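Glutathione S-transferase 1 (Ascaris suum, PDB 4Q5F) catalyses the conjugation of reduced glutathione to a wide range of hydrophobic electrophiles and can also act as a glutathione peroxidase. Local coordinates at residues B[57-61]-B[72-76]; B[145-149]-B[187-193]; B[33-39]-B[83-89]. All coordinates share one frame; numbering follows the deposited sequence.

Contact 1: B[57-61]-B[72-76]; sequences KTPFG and VLAQS. With GSH (glutathione), chain E.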
loop_
_atom_site.group_PDB
_atom_site.type_symbol
_atom_site.label_atom_id
_atom_site.label_comp_id
_atom_site.label_asym_id
_atom_site.label_seq_id
_atom_site.Cartn_x
_atom_site.Cartn_y
_atom_site.Cartn_z
ATOM N N LYS B 57 -18.833 -10.690 8.437
ATOM C CA LYS B 57 -19.640 -9.848 7.557
ATOM C C LYS B 57 -18.788 -8.825 6.808
ATOM O O LYS B 57 -19.275 -8.160 5.895
ATOM C CB LYS B 57 -20.712 -9.100 8.351
ATOM C CG LYS B 57 -21.657 -9.974 9.153
ATOM C CD LYS B 57 -22.618 -9.103 9.947
ATOM C CE LYS B 57 -23.473 -9.914 10.903
ATOM N NZ LYS B 57 -24.251 -9.022 11.808
ATOM N N THR B 58 -17.525 -8.689 7.199
ATOM C CA THR B 58 -16.649 -7.690 6.593
ATOM C C THR B 58 -16.033 -8.239 5.310
ATOM O O THR B 58 -15.994 -9.454 5.113
ATOM C CB THR B 58 -15.523 -7.256 7.553
ATOM O OG1 THR B 58 -14.629 -8.352 7.779
ATOM C CG2 THR B 58 -16.099 -6.787 8.881
ATOM N N PRO B 59 -15.549 -7.346 4.431
ATOM C CA PRO B 59 -14.989 -7.780 3.145
ATOM C C PRO B 59 -13.793 -8.721 3.284
ATOM O O PRO B 59 -13.749 -9.748 2.604
ATOM C CB PRO B 59 -14.553 -6.462 2.489
ATOM C CG PRO B 59 -15.384 -5.417 3.144
ATOM C CD PRO B 59 -15.560 -5.878 4.554
ATOM N N PHE B 60 -12.845 -8.372 4.150
ATOM C CA PHE B 60 -11.594 -9.119 4.273
ATOM C C PHE B 60 -11.358 -9.657 5.685
ATOM O O PHE B 60 -10.273 -10.150 5.991
ATOM C CB PHE B 60 -10.421 -8.227 3.864
ATOM C CG PHE B 60 -10.569 -7.622 2.497
ATOM C CD1 PHE B 60 -11.002 -8.389 1.430
ATOM C CD2 PHE B 60 -10.289 -6.283 2.282
ATOM C CE1 PHE B 60 -11.144 -7.835 0.173
ATOM C CE2 PHE B 60 -10.432 -5.724 1.027
ATOM C CZ PHE B 60 -10.859 -6.502 -0.028
ATOM N N GLY B 61 -12.370 -9.562 6.542
ATOM C CA GLY B 61 -12.264 -10.085 7.892
ATOM C C GLY B 61 -11.536 -9.153 8.842
ATOM O O GLY B 61 -11.083 -9.584 9.903
ATOM N N VAL B 72 -19.752 -0.017 1.655
ATOM C CA VAL B 72 -18.614 -0.367 2.497
ATOM C C VAL B 72 -17.302 -0.354 1.717
ATOM O O VAL B 72 -17.226 -0.860 0.595
ATOM C CB VAL B 72 -18.821 -1.766 3.118
ATOM C CG1 VAL B 72 -17.611 -2.193 3.943
ATOM C CG2 VAL B 72 -20.078 -1.778 3.976
ATOM N N LEU B 73 -16.274 0.229 2.329
ATOM C CA LEU B 73 -14.929 0.260 1.764
ATOM C C LEU B 73 -13.927 -0.177 2.828
ATOM O O LEU B 73 -13.877 0.402 3.916
ATOM C CB LEU B 73 -14.589 1.670 1.274
ATOM C CG LEU B 73 -13.159 1.903 0.773
ATOM C CD1 LEU B 73 -12.911 1.195 -0.553
ATOM C CD2 LEU B 73 -12.883 3.392 0.651
ATOM N N ALA B 74 -13.129 -1.194 2.510
ATOM C CA ALA B 74 -12.133 -1.720 3.439
ATOM C C ALA B 74 -10.739 -1.208 3.084
ATOM O O ALA B 74 -10.576 -0.462 2.118
ATOM C CB ALA B 74 -12.159 -3.241 3.432
ATOM N N GLN B 75 -9.749 -1.616 3.878
ATOM C CA GLN B 75 -8.342 -1.252 3.676
ATOM C C GLN B 75 -8.062 0.227 3.967
ATOM O O GLN B 75 -8.498 1.120 3.238
ATOM C CB GLN B 75 -7.855 -1.655 2.279
ATOM C CG GLN B 75 -7.757 -3.165 2.091
ATOM C CD GLN B 75 -6.542 -3.764 2.779
ATOM O OE1 GLN B 75 -5.697 -3.042 3.308
ATOM N NE2 GLN B 75 -6.450 -5.088 2.774
ATOM N N SER B 76 -7.314 0.454 5.044
ATOM C CA SER B 76 -7.041 1.788 5.579
ATOM C C SER B 76 -6.498 2.792 4.557
ATOM O O SER B 76 -6.990 3.917 4.465
ATOM C CB SER B 76 -6.054 1.676 6.744
ATOM O OG SER B 76 -4.839 1.080 6.323
HETATM N N1 GSH E . -4.177 -4.043 5.396
HETATM C CA1 GSH E . -5.225 -3.744 6.303
HETATM C C1 GSH E . -5.475 -2.253 6.312
HETATM O O11 GSH E . -6.621 -1.803 6.570
HETATM O O12 GSH E . -4.535 -1.455 6.060
HETATM C CB1 GSH E . -4.837 -4.207 7.698
HETATM C CG1 GSH E . -6.045 -4.102 8.638
HETATM C CD1 GSH E . -5.789 -4.831 9.965
HETATM O OE1 GSH E . -4.803 -5.524 10.093
HETATM N N2 GSH E . -6.730 -4.681 11.049
HETATM C CA2 GSH E . -6.549 -5.340 12.308
HETATM C C2 GSH E . -7.753 -6.228 12.583
HETATM O O2 GSH E . -8.810 -6.013 12.012
HETATM C CB2 GSH E . -6.458 -4.328 13.418
HETATM S SG2 GSH E . -5.099 -3.239 13.132
HETATM N N3 GSH E . -7.645 -7.312 13.535
HETATM C CA3 GSH E . -8.773 -8.162 13.811
HETATM C C3 GSH E . -8.717 -9.404 12.924
HETATM O O31 GSH E . -7.908 -9.454 11.963
HETATM O O32 GSH E . -9.484 -10.374 13.158
#
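Phe60 and Pro59 lean on Ala74 and its neighbours where the loop 57-61 of the thioredoxin-like domain passes the edge strand 71-74, beside the glutathione site. No hydrogen bond joins the segments, and the fit is apolar. Pro59 CG lies 3.9 Å from Ala74 CB and 4.0 Å from Val72 CG1, the branch of the valine that stands anti to its backbone N. Phe60 brings CD2 to 3.8 Å from the same Ala74 CB in an oblique approach; within the loop, Pro59 CB sits above the centre of one ring face. The Gln75 side chain crosses Phe60 at about a right angle, with ring and amide planes 49° apart, and Gln75 CG is 3.9 Å from Phe60 CE2.

A bend at chi2 (-76°) turns the Gln75 amide to the ligand, where OE1 accepts from glutathione N1 at 2.8 Å; NE2 is held by Asp109 of the second subunit. One residue on, helix 76-86 opens against the γ-glutamyl carboxylate: Ser76 N donates to glutathione O11 at 2.8 Å (165°), and Ser76 OG donates to glutathione O12 at 2.6 Å.

Contact 2: B[145-149]-B[187-193]; sequences LPLLE and LSGHLQL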
loop_
_atom_site.group_PDB
_atom_site.type_symbol
_atom_site.label_atom_id
_atom_site.label_comp_id
_atom_site.label_asym_id
_atom_site.label_seq_id
_atom_site.Cartn_x
_atom_site.Cartn_y
_atom_site.Cartn_z
ATOM N N LEU B 145 14.114 6.758 8.114
ATOM C CA LEU B 145 13.974 8.160 8.504
ATOM C C LEU B 145 14.742 9.113 7.582
ATOM O O LEU B 145 14.201 10.140 7.175
ATOM C CB LEU B 145 14.396 8.369 9.961
ATOM C CG LEU B 145 13.507 7.728 11.033
ATOM C CD1 LEU B 145 13.987 8.135 12.416
ATOM C CD2 LEU B 145 12.037 8.094 10.859
ATOM N N PRO B 146 16.004 8.788 7.254
ATOM C CA PRO B 146 16.702 9.657 6.299
ATOM C C PRO B 146 15.980 9.775 4.954
ATOM O O PRO B 146 16.036 10.828 4.320
ATOM C CB PRO B 146 18.066 8.975 6.110
ATOM C CG PRO B 146 18.061 7.758 6.973
ATOM C CD PRO B 146 16.921 7.850 7.920
ATOM N N LEU B 147 15.308 8.709 4.530
ATOM C CA LEU B 147 14.586 8.722 3.260
ATOM C C LEU B 147 13.338 9.602 3.338
ATOM O O LEU B 147 13.006 10.300 2.381
ATOM C CB LEU B 147 14.213 7.298 2.837
ATOM C CG LEU B 147 15.401 6.352 2.634
ATOM C CD1 LEU B 147 14.931 4.921 2.427
ATOM C CD2 LEU B 147 16.263 6.803 1.462
ATOM N N LEU B 148 12.648 9.567 4.473
ATOM C CA LEU B 148 11.488 10.429 4.678
ATOM C C LEU B 148 11.926 11.886 4.791
ATOM O O LEU B 148 11.255 12.792 4.290
ATOM C CB LEU B 148 10.722 10.024 5.941
ATOM C CG LEU B 148 10.043 8.651 5.975
ATOM C CD1 LEU B 148 9.236 8.507 7.258
ATOM C CD2 LEU B 148 9.153 8.430 4.761
ATOM N N GLU B 149 13.059 12.101 5.454
ATOM C CA GLU B 149 13.581 13.442 5.679
ATOM C C GLU B 149 14.121 14.028 4.379
ATOM O O GLU B 149 13.980 15.224 4.123
ATOM C CB GLU B 149 14.682 13.401 6.738
ATOM C CG GLU B 149 14.767 14.638 7.612
ATOM C CD GLU B 149 15.674 14.431 8.810
ATOM O OE1 GLU B 149 16.560 13.554 8.736
ATOM O OE2 GLU B 149 15.498 15.134 9.829
ATOM N N LEU B 187 13.363 9.633 17.108
ATOM C CA LEU B 187 13.539 10.737 16.171
ATOM C C LEU B 187 14.833 11.499 16.419
ATOM O O LEU B 187 15.172 12.418 15.668
ATOM C CB LEU B 187 12.356 11.699 16.263
ATOM C CG LEU B 187 11.004 11.126 15.838
ATOM C CD1 LEU B 187 9.925 12.178 16.009
ATOM C CD2 LEU B 187 11.041 10.623 14.399
ATOM N N SER B 188 15.548 11.129 17.475
ATOM C CA SER B 188 16.823 11.759 17.788
ATOM C C SER B 188 17.771 11.663 16.597
ATOM O O SER B 188 18.071 10.568 16.125
ATOM C CB SER B 188 17.450 11.099 19.011
ATOM O OG SER B 188 16.696 11.371 20.180
ATOM N N GLY B 189 18.226 12.817 16.116
ATOM C CA GLY B 189 19.102 12.888 14.960
ATOM C C GLY B 189 18.404 13.425 13.721
ATOM O O GLY B 189 19.047 13.701 12.706
ATOM N N HIS B 190 17.084 13.575 13.811
ATOM C CA HIS B 190 16.258 14.012 12.686
ATOM C C HIS B 190 15.317 15.139 13.089
ATOM O O HIS B 190 14.120 14.915 13.269
ATOM C CB HIS B 190 15.415 12.845 12.178
ATOM C CG HIS B 190 16.219 11.662 11.747
ATOM N ND1 HIS B 190 16.693 11.512 10.459
ATOM C CD2 HIS B 190 16.631 10.567 12.424
ATOM C CE1 HIS B 190 17.362 10.383 10.367
ATOM N NE2 HIS B 190 17.341 9.785 11.549
ATOM N N LEU B 191 15.850 16.349 13.216
ATOM C CA LEU B 191 15.052 17.479 13.674
ATOM C C LEU B 191 14.070 17.965 12.613
ATOM O O LEU B 191 13.011 18.498 12.943
ATOM C CB LEU B 191 15.950 18.627 14.163
ATOM C CG LEU B 191 16.848 19.445 13.228
ATOM C CD1 LEU B 191 16.065 20.456 12.445
ATOM C CD2 LEU B 191 17.878 20.186 14.045
ATOM N N GLN B 192 14.421 17.787 11.344
ATOM C CA GLN B 192 13.539 18.203 10.256
ATOM C C GLN B 192 12.230 17.417 10.309
ATOM O O GLN B 192 11.172 17.940 9.961
ATOM C CB GLN B 192 14.214 18.030 8.892
ATOM C CG GLN B 192 15.395 18.960 8.653
ATOM C CD GLN B 192 14.997 20.425 8.667
ATOM O OE1 GLN B 192 13.846 20.771 8.405
ATOM N NE2 GLN B 192 15.952 21.294 8.979
ATOM N N LEU B 193 12.307 16.166 10.752
ATOM C CA LEU B 193 11.108 15.370 10.982
ATOM C C LEU B 193 10.422 15.808 12.273
ATOM O O LEU B 193 9.194 15.857 12.344
ATOM C CB LEU B 193 11.444 13.879 11.058
ATOM C CG LEU B 193 11.754 13.131 9.760
ATOM C CD1 LEU B 193 11.917 11.650 10.061
ATOM C CD2 LEU B 193 10.677 13.339 8.703
#
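Glu149 and His190 meet in the all-helical C-terminal domain, where the long helix 129-155 passes the start of helix 191-201. His190 is the N-cap residue of the latter helix and closes a type II beta turn that begins at Leu187. A His-carboxylate hydrogen bond joins the side chains: His190 ND1 donates to Glu149 OE1 over 2.7 Å at 164°. The carboxylate oxygen lies almost in the imidazole plane, yet the donor comes from above the plane of the carboxylate, 46° out of it, and the carboxylate and imidazole planes stand 40° apart.

The tight part is built on the buried Leu145 and Leu193. Leu145 CB stands over one face of the His190 ring, 3.7 Å from its centroid, in a CH-pi contact, and Leu145 CD1 continues along that ring to His190 CD2. The other methyl of the same leucine, CD2, reaches Leu193 CD1 at 3.6 Å. At the margin, Pro146 CD adds an oblique contact with His190 CE1 at 3.5 Å. The imidazole is therefore fixed by packing as well as by its bond, and Leu145, which also touches Phe110 of helix 94-114, carries the contact into the domain interior.

Toward solvent the fit is looser. Leu191 points away from helix 129-155, and the bent chain of exposed Gln192 carries its amide off, although Gln192 CB remains 3.7 Å from Glu149 CG. The polar link here is made by Glu149 OE2, which faces the first turn of helix 191-201, where its negative charge would suit the positive end of the helix dipole. Both backbone bonds are weak, from Leu193 N to Glu149 OE2 at 3.5 Å and from Gln192 N to Glu149 OE2 at 3.2 Å.

Contact 3: B[33-39]-B[83-89]; sequences IFHQAGV and LGRQFGL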
loop_
_atom_site.group_PDB
_atom_site.type_symbol
_atom_site.label_atom_id
_atom_site.label_comp_id
_atom_site.label_asym_id
_atom_site.label_seq_id
_atom_site.Cartn_x
_atom_site.Cartn_y
_atom_site.Cartn_z
ATOM N N ILE B 33 -8.196 12.695 9.324
ATOM C CA ILE B 33 -8.544 13.289 8.040
ATOM C C ILE B 33 -9.920 13.958 8.106
ATOM O O ILE B 33 -10.129 15.013 7.508
ATOM C CB ILE B 33 -8.494 12.242 6.907
ATOM C CG1 ILE B 33 -7.062 11.732 6.733
ATOM C CG2 ILE B 33 -8.965 12.841 5.586
ATOM C CD1 ILE B 33 -6.945 10.447 5.938
ATOM N N PHE B 34 -10.856 13.347 8.830
ATOM C CA PHE B 34 -12.164 13.961 9.039
ATOM C C PHE B 34 -12.026 15.274 9.802
ATOM O O PHE B 34 -12.544 16.307 9.380
ATOM C CB PHE B 34 -13.091 13.038 9.832
ATOM C CG PHE B 34 -13.679 11.920 9.026
ATOM C CD1 PHE B 34 -14.478 12.184 7.926
ATOM C CD2 PHE B 34 -13.461 10.602 9.390
ATOM C CE1 PHE B 34 -15.030 11.154 7.189
ATOM C CE2 PHE B 34 -14.010 9.567 8.659
ATOM C CZ PHE B 34 -14.796 9.843 7.557
ATOM N N HIS B 35 -11.324 15.223 10.928
ATOM C CA HIS B 35 -11.232 16.372 11.819
ATOM C C HIS B 35 -10.509 17.547 11.175
ATOM O O HIS B 35 -10.864 18.699 11.410
ATOM C CB HIS B 35 -10.566 15.975 13.136
ATOM C CG HIS B 35 -11.496 15.296 14.090
ATOM N ND1 HIS B 35 -11.523 13.927 14.261
ATOM C CD2 HIS B 35 -12.449 15.795 14.909
ATOM C CE1 HIS B 35 -12.445 13.617 15.153
ATOM N NE2 HIS B 35 -13.023 14.731 15.563
ATOM N N GLN B 36 -9.501 17.259 10.358
ATOM C CA GLN B 36 -8.802 18.315 9.637
ATOM C C GLN B 36 -9.779 19.042 8.725
ATOM O O GLN B 36 -9.842 20.271 8.709
ATOM C CB GLN B 36 -7.654 17.742 8.804
ATOM C CG GLN B 36 -6.975 18.756 7.885
ATOM C CD GLN B 36 -6.438 19.960 8.632
ATOM O OE1 GLN B 36 -6.264 19.926 9.849
ATOM N NE2 GLN B 36 -6.172 21.035 7.904
ATOM N N ALA B 37 -10.545 18.263 7.972
ATOM C CA ALA B 37 -11.488 18.801 7.004
ATOM C C ALA B 37 -12.735 19.376 7.677
ATOM O O ALA B 37 -13.521 20.080 7.045
ATOM C CB ALA B 37 -11.876 17.718 6.019
ATOM N N GLY B 38 -12.914 19.071 8.958
ATOM C CA GLY B 38 -14.073 19.538 9.695
ATOM C C GLY B 38 -15.347 18.865 9.219
ATOM O O GLY B 38 -16.430 19.446 9.286
ATOM N N VAL B 39 -15.211 17.636 8.727
ATOM C CA VAL B 39 -16.348 16.862 8.241
ATOM C C VAL B 39 -16.821 15.904 9.330
ATOM O O VAL B 39 -16.032 15.139 9.883
ATOM C CB VAL B 39 -15.980 16.070 6.965
ATOM C CG1 VAL B 39 -17.149 15.183 6.504
ATOM C CG2 VAL B 39 -15.526 17.034 5.864
ATOM N N LEU B 83 -10.946 9.608 1.398
ATOM C CA LEU B 83 -11.273 10.778 2.202
ATOM C C LEU B 83 -10.449 11.983 1.769
ATOM O O LEU B 83 -10.966 13.095 1.663
ATOM C CB LEU B 83 -11.019 10.489 3.683
ATOM C CG LEU B 83 -12.170 9.856 4.467
ATOM C CD1 LEU B 83 -12.887 8.798 3.657
ATOM C CD2 LEU B 83 -11.655 9.257 5.769
ATOM N N GLY B 84 -9.164 11.753 1.528
ATOM C CA GLY B 84 -8.257 12.818 1.147
ATOM C C GLY B 84 -8.697 13.530 -0.115
ATOM O O GLY B 84 -8.705 14.759 -0.173
ATOM N N ARG B 85 -9.065 12.751 -1.126
ATOM C CA ARG B 85 -9.498 13.303 -2.403
ATOM C C ARG B 85 -10.846 14.004 -2.276
ATOM O O ARG B 85 -11.067 15.051 -2.884
ATOM C CB ARG B 85 -9.564 12.196 -3.454
ATOM C CG ARG B 85 -8.195 11.764 -3.938
ATOM C CD ARG B 85 -8.196 10.379 -4.555
ATOM N NE ARG B 85 -8.838 10.352 -5.866
ATOM C CZ ARG B 85 -8.491 9.535 -6.859
ATOM N NH1 ARG B 85 -7.495 8.667 -6.706
ATOM N NH2 ARG B 85 -9.139 9.587 -8.016
ATOM N N GLN B 86 -11.739 13.426 -1.480
ATOM C CA GLN B 86 -13.046 14.024 -1.239
ATOM C C GLN B 86 -12.919 15.393 -0.579
ATOM O O GLN B 86 -13.732 16.282 -0.834
ATOM C CB GLN B 86 -13.897 13.110 -0.352
ATOM C CG GLN B 86 -14.469 11.896 -1.067
ATOM C CD GLN B 86 -15.448 12.270 -2.161
ATOM O OE1 GLN B 86 -16.260 13.181 -2.000
ATOM N NE2 GLN B 86 -15.372 11.570 -3.287
ATOM N N PHE B 87 -11.899 15.559 0.260
ATOM C CA PHE B 87 -11.764 16.763 1.080
ATOM C C PHE B 87 -10.665 17.708 0.591
ATOM O O PHE B 87 -10.302 18.656 1.289
ATOM C CB PHE B 87 -11.485 16.388 2.539
ATOM C CG PHE B 87 -12.513 15.469 3.148
ATOM C CD1 PHE B 87 -13.760 15.299 2.563
ATOM C CD2 PHE B 87 -12.231 14.782 4.317
ATOM C CE1 PHE B 87 -14.698 14.456 3.130
ATOM C CE2 PHE B 87 -13.166 13.938 4.886
ATOM C CZ PHE B 87 -14.401 13.775 4.292
ATOM N N GLY B 88 -10.132 17.453 -0.600
ATOM C CA GLY B 88 -9.093 18.299 -1.156
ATOM C C GLY B 88 -7.816 18.296 -0.334
ATOM O O GLY B 88 -7.140 19.319 -0.221
ATOM N N LEU B 89 -7.492 17.142 0.244
ATOM C CA LEU B 89 -6.268 16.967 1.023
ATOM C C LEU B 89 -5.389 15.898 0.384
ATOM O O LEU B 89 -4.698 15.151 1.078
ATOM C CB LEU B 89 -6.608 16.562 2.461
ATOM C CG LEU B 89 -7.303 17.615 3.323
ATOM C CD1 LEU B 89 -7.847 16.985 4.593
ATOM C CD2 LEU B 89 -6.337 18.740 3.657
#
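The C-terminal ends of helices 27-37 and 76-86 of the thioredoxin-like domain meet here, with Ile33, Phe34, Ala37 and Val39 gathered round Leu83, Phe87 and Leu89. No hydrogen bond crosses, and the evidence for close packing is in how the side chains surround the Phe87 ring. Val39 CG2 sits over the centre of one face, 3.8 Å from the centroid and 13° off the ring normal, a CH-pi contact. Leu83 O, from the preceding helical turn, lies over the opposite face. At the rim, Phe34 CD1 comes within 3.7 Å of Phe87 CE2; the two ring planes stand at 52°, an oblique pair. Ala37 CB presses against Phe87 CD2 at 3.4 Å.

Val39 reaches its position because helix 27-37 ends in a Schellman motif. Gly38 is the C' residue with positive phi, Val39 N bonds back to Phe34 O at 3.1 Å, and the chain folds round so that valine and phenylalanine side chains approach from opposite directions.

Deeper along the helices, Ile33 packs its CG2 branch on Leu83 CB at 3.7 Å. Leu83 CD2 in turn lies over a face of the Phe34 ring, 4.0 Å from its centroid but offset toward the rim; Phe34 and Leu83 both also touch Leu66 of the sheet. On the other flank, where Val165 and helix 167-182 of the same chain come close, Leu89 CD1 rests on the aliphatic part of bent Gln36, 3.8 Å from Gln36 CG.

How the contacts relate
From the N terminus, helix 27-37 supplies the first half of contact 3, which stays open while the chain runs through strand 42-46, helix 51-54 and the hairpin of strands 65-68 and 71-74. Contact 1 closes a short loop, from 57-61 to 72-76, nested inside this larger one; helix 76-86 then follows directly and completes contact 3 at 83-89, tying the C-terminal ends of helices 27-37 and 76-86. Their centres are 20 Å apart, and both touch the second subunit. Contact 2 comes later, in series with both; it closes the loop that carries helix 167-182, tying helix 129-155 to helix 191-201 in the C-terminal domain, 34 Å from contact 1 between centres.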